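Long-range contact in serine-threonine phosphatase 2C (Toxoplasma gondii, PDB 2I44), which probably removes phosphate from phosphoserine and phosphothreonine in proteins, belongs to the metal-dependent PP2C family, and binds calcium ions in this crystal: residues Leu74-Gln78 with Asn119-Leu124. Numbering follows the deposited sequence.
Sequences LVVPQ and NADNEL
Gln-78 and Glu-123 are joined by the one hydrogen bond between these two helix segments. Gln-78 NE2 donates to Glu-123 OE1 over 2.6 Å, with an N-H...O angle of 151°. The acceptor lies in the plane of the amide, and the N-H meets OE1 nearly along its C-O axis. The amide and carboxylate planes are turned 68° apart. Gln-78 CG, set beside its own backbone N, lies 3.8 Å from Ala-120 CA, and the bend at chi2 (-64°) then turns the amide toward Asn-119 and Glu-123. The two ends of this amide therefore part: NE2 goes to the glutamate, while OE1 rests 3.2 Å from Asn-119 CB. Glu-123 reaches back with an extended chain, its CG anti to the backbone N.

Leu-74 sits one turn earlier on its helix and forks against the same neighbours. CD2 packs on the carboxylate, 3.2 Å from Glu-123 OE2. CD1 instead dips toward the backbone between Ala-120 and Leu-124 and lies 4.1 Å from Leu-124 CB. Leu-74 CB is 4.4 Å from Ala-120 CB, where the two helices come nearest in their CA atoms. Leu-124 also touches Ala-67, Asn-70 and Val-71 of helix 66-80, and Phe-233.

The axes of the two segments come within 9.4 Å and run nearer antiparallel than parallel. Val-75 points away from the second helix, and its side chain touches Phe-55 of strand 53-62. This is helix-on-helix packing between 66-80 and 98-130, in the helical layer that covers one beta-sheet of the PP2C alpha-beta-beta-alpha sandwich.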
ATOM      1  N   LEU A  74      -4.706 -10.935  -5.627  1.00 19.31           N
ATOM      2  CA  LEU A  74      -3.612 -11.884  -5.480  1.00 19.39           C
ATOM      3  C   LEU A  74      -2.927 -11.874  -4.118  1.00 18.89           C
ATOM      4  O   LEU A  74      -2.375 -12.889  -3.692  1.00 18.50           O
ATOM      5  CB  LEU A  74      -2.553 -11.633  -6.557  1.00 19.65           C
ATOM      6  CG  LEU A  74      -2.989 -11.708  -8.024  1.00 22.44           C
ATOM      7  CD1 LEU A  74      -1.790 -11.398  -8.927  1.00 19.85           C
ATOM      8  CD2 LEU A  74      -3.549 -13.094  -8.334  1.00 20.93           C
ATOM      9  N   VAL A  75      -2.955 -10.733  -3.437  1.00 19.72           N
ATOM     10  CA  VAL A  75      -2.285 -10.608  -2.147  1.00 19.84           C
ATOM     11  C   VAL A  75      -2.744 -11.527  -1.019  1.00 18.52           C
ATOM     12  O   VAL A  75      -1.912 -12.148  -0.365  1.00 17.95           O
ATOM     13  CB  VAL A  75      -2.313  -9.141  -1.632  1.00 21.10           C
ATOM     14  CG1 VAL A  75      -1.431  -8.275  -2.519  1.00 21.37           C
ATOM     15  CG2 VAL A  75      -3.735  -8.605  -1.625  1.00 21.15           C
ATOM     16  N   VAL A  76      -4.046 -11.626  -0.774  1.00 17.11           N
ATOM     17  CA  VAL A  76      -4.490 -12.495   0.306  1.00 17.52           C
ATOM     18  C   VAL A  76      -4.198 -13.968  -0.013  1.00 18.61           C
ATOM     19  O   VAL A  76      -3.633 -14.686   0.821  1.00 17.90           O
ATOM     20  CB  VAL A  76      -5.988 -12.262   0.638  1.00 18.40           C
ATOM     21  CG1 VAL A  76      -6.481 -13.299   1.631  1.00 17.16           C
ATOM     22  CG2 VAL A  76      -6.158 -10.874   1.249  1.00 19.50           C
ATOM     23  N   PRO A  77      -4.549 -14.435  -1.225  1.00 19.49           N
ATOM     24  CA  PRO A  77      -4.268 -15.841  -1.543  1.00 20.52           C
ATOM     25  C   PRO A  77      -2.773 -16.167  -1.438  1.00 21.63           C
ATOM     26  O   PRO A  77      -2.390 -17.189  -0.862  1.00 23.00           O
ATOM     27  CB  PRO A  77      -4.799 -15.982  -2.966  1.00 20.24           C
ATOM     28  CG  PRO A  77      -5.954 -15.021  -2.972  1.00 22.38           C
ATOM     29  CD  PRO A  77      -5.360 -13.813  -2.285  1.00 19.01           C
ATOM     30  N   GLN A  78      -1.929 -15.297  -1.981  1.00 21.04           N
ATOM     31  CA  GLN A  78      -0.491 -15.525  -1.920  1.00 22.65           C
ATOM     32  C   GLN A  78       0.019 -15.472  -0.481  1.00 25.32           C
ATOM     33  O   GLN A  78       0.898 -16.242  -0.093  1.00 26.39           O
ATOM     34  CB  GLN A  78       0.254 -14.484  -2.762  1.00 21.41           C
ATOM     35  CG  GLN A  78       0.172 -14.703  -4.267  1.00 20.81           C
ATOM     36  CD  GLN A  78       0.844 -15.995  -4.717  1.00 21.25           C
ATOM     37  OE1 GLN A  78       1.603 -16.611  -3.969  1.00 21.92           O
ATOM     38  NE2 GLN A  78       0.580 -16.400  -5.954  1.00 21.50           N
ATOM     39  N   ASN A 119       5.802 -13.243  -4.398  1.00 19.79           N
ATOM     40  CA  ASN A 119       4.993 -14.247  -5.086  1.00 18.93           C
ATOM     41  C   ASN A 119       3.826 -13.612  -5.826  1.00 19.62           C
ATOM     42  O   ASN A 119       3.473 -14.032  -6.934  1.00 18.12           O
ATOM     43  CB  ASN A 119       4.486 -15.306  -4.100  1.00 18.67           C
ATOM     44  CG  ASN A 119       5.607 -16.171  -3.558  1.00 20.08           C
ATOM     45  OD1 ASN A 119       6.612 -16.389  -4.235  1.00 17.74           O
ATOM     46  ND2 ASN A 119       5.437 -16.675  -2.341  1.00 16.94           N
ATOM     47  N   ALA A 120       3.226 -12.591  -5.223  1.00 17.82           N
ATOM     48  CA  ALA A 120       2.118 -11.915  -5.877  1.00 16.19           C
ATOM     49  C   ALA A 120       2.635 -11.183  -7.106  1.00 15.43           C
ATOM     50  O   ALA A 120       1.942 -11.088  -8.115  1.00 16.11           O
ATOM     51  CB  ALA A 120       1.457 -10.941  -4.925  1.00 16.16           C
ATOM     52  N   ASP A 121       3.858 -10.666  -7.039  1.00 14.90           N
ATOM     53  CA  ASP A 121       4.379  -9.952  -8.196  1.00 16.37           C
ATOM     54  C   ASP A 121       4.760 -10.901  -9.321  1.00 15.78           C
ATOM     55  O   ASP A 121       4.558 -10.588 -10.490  1.00 16.06           O
ATOM     56  CB  ASP A 121       5.581  -9.075  -7.842  1.00 14.88           C
ATOM     57  CG  ASP A 121       5.936  -8.116  -8.969  1.00 16.03           C
ATOM     58  OD1 ASP A 121       5.028  -7.384  -9.427  1.00 15.86           O
ATOM     59  OD2 ASP A 121       7.107  -8.095  -9.404  1.00 17.15           O
ATOM     60  N   ASN A 122       5.316 -12.059  -8.976  1.00 17.78           N
ATOM     61  CA  ASN A 122       5.692 -13.022 -10.008  1.00 19.09           C
ATOM     62  C   ASN A 122       4.445 -13.425 -10.778  1.00 18.29           C
ATOM     63  O   ASN A 122       4.450 -13.468 -12.005  1.00 20.22           O
ATOM     64  CB  ASN A 122       6.350 -14.269  -9.399  1.00 18.69           C
ATOM     65  CG  ASN A 122       7.712 -13.979  -8.814  1.00 20.59           C
ATOM     66  OD1 ASN A 122       8.378 -13.017  -9.206  1.00 20.18           O
ATOM     67  ND2 ASN A 122       8.147 -14.819  -7.880  1.00 21.63           N
ATOM     68  N   GLU A 123       3.366 -13.695 -10.055  1.00 18.56           N
ATOM     69  CA  GLU A 123       2.123 -14.103 -10.690  1.00 20.57           C
ATOM     70  C   GLU A 123       1.542 -12.972 -11.538  1.00 19.47           C
ATOM     71  O   GLU A 123       1.052 -13.201 -12.646  1.00 16.22           O
ATOM     72  CB  GLU A 123       1.104 -14.532  -9.636  1.00 22.59           C
ATOM     73  CG  GLU A 123      -0.057 -15.320 -10.222  1.00 28.76           C
ATOM     74  CD  GLU A 123      -1.161 -15.558  -9.216  1.00 30.66           C
ATOM     75  OE1 GLU A 123      -0.857 -15.605  -8.002  1.00 32.09           O
ATOM     76  OE2 GLU A 123      -2.327 -15.710  -9.639  1.00 31.02           O
ATOM     77  N   LEU A 124       1.596 -11.753 -11.015  1.00 18.21           N
ATOM     78  CA  LEU A 124       1.084 -10.601 -11.750  1.00 18.95           C
ATOM     79  C   LEU A 124       1.879 -10.390 -13.049  1.00 18.27           C
ATOM     80  O   LEU A 124       1.298 -10.224 -14.124  1.00 17.76           O
ATOM     81  CB  LEU A 124       1.161  -9.337 -10.885  1.00 18.76           C
ATOM     82  CG  LEU A 124       0.667  -8.044 -11.543  1.00 21.66           C
ATOM     83  CD1 LEU A 124      -0.814  -8.174 -11.876  1.00 19.81           C
ATOM     84  CD2 LEU A 124       0.898  -6.859 -10.610  1.00 19.66           C
TER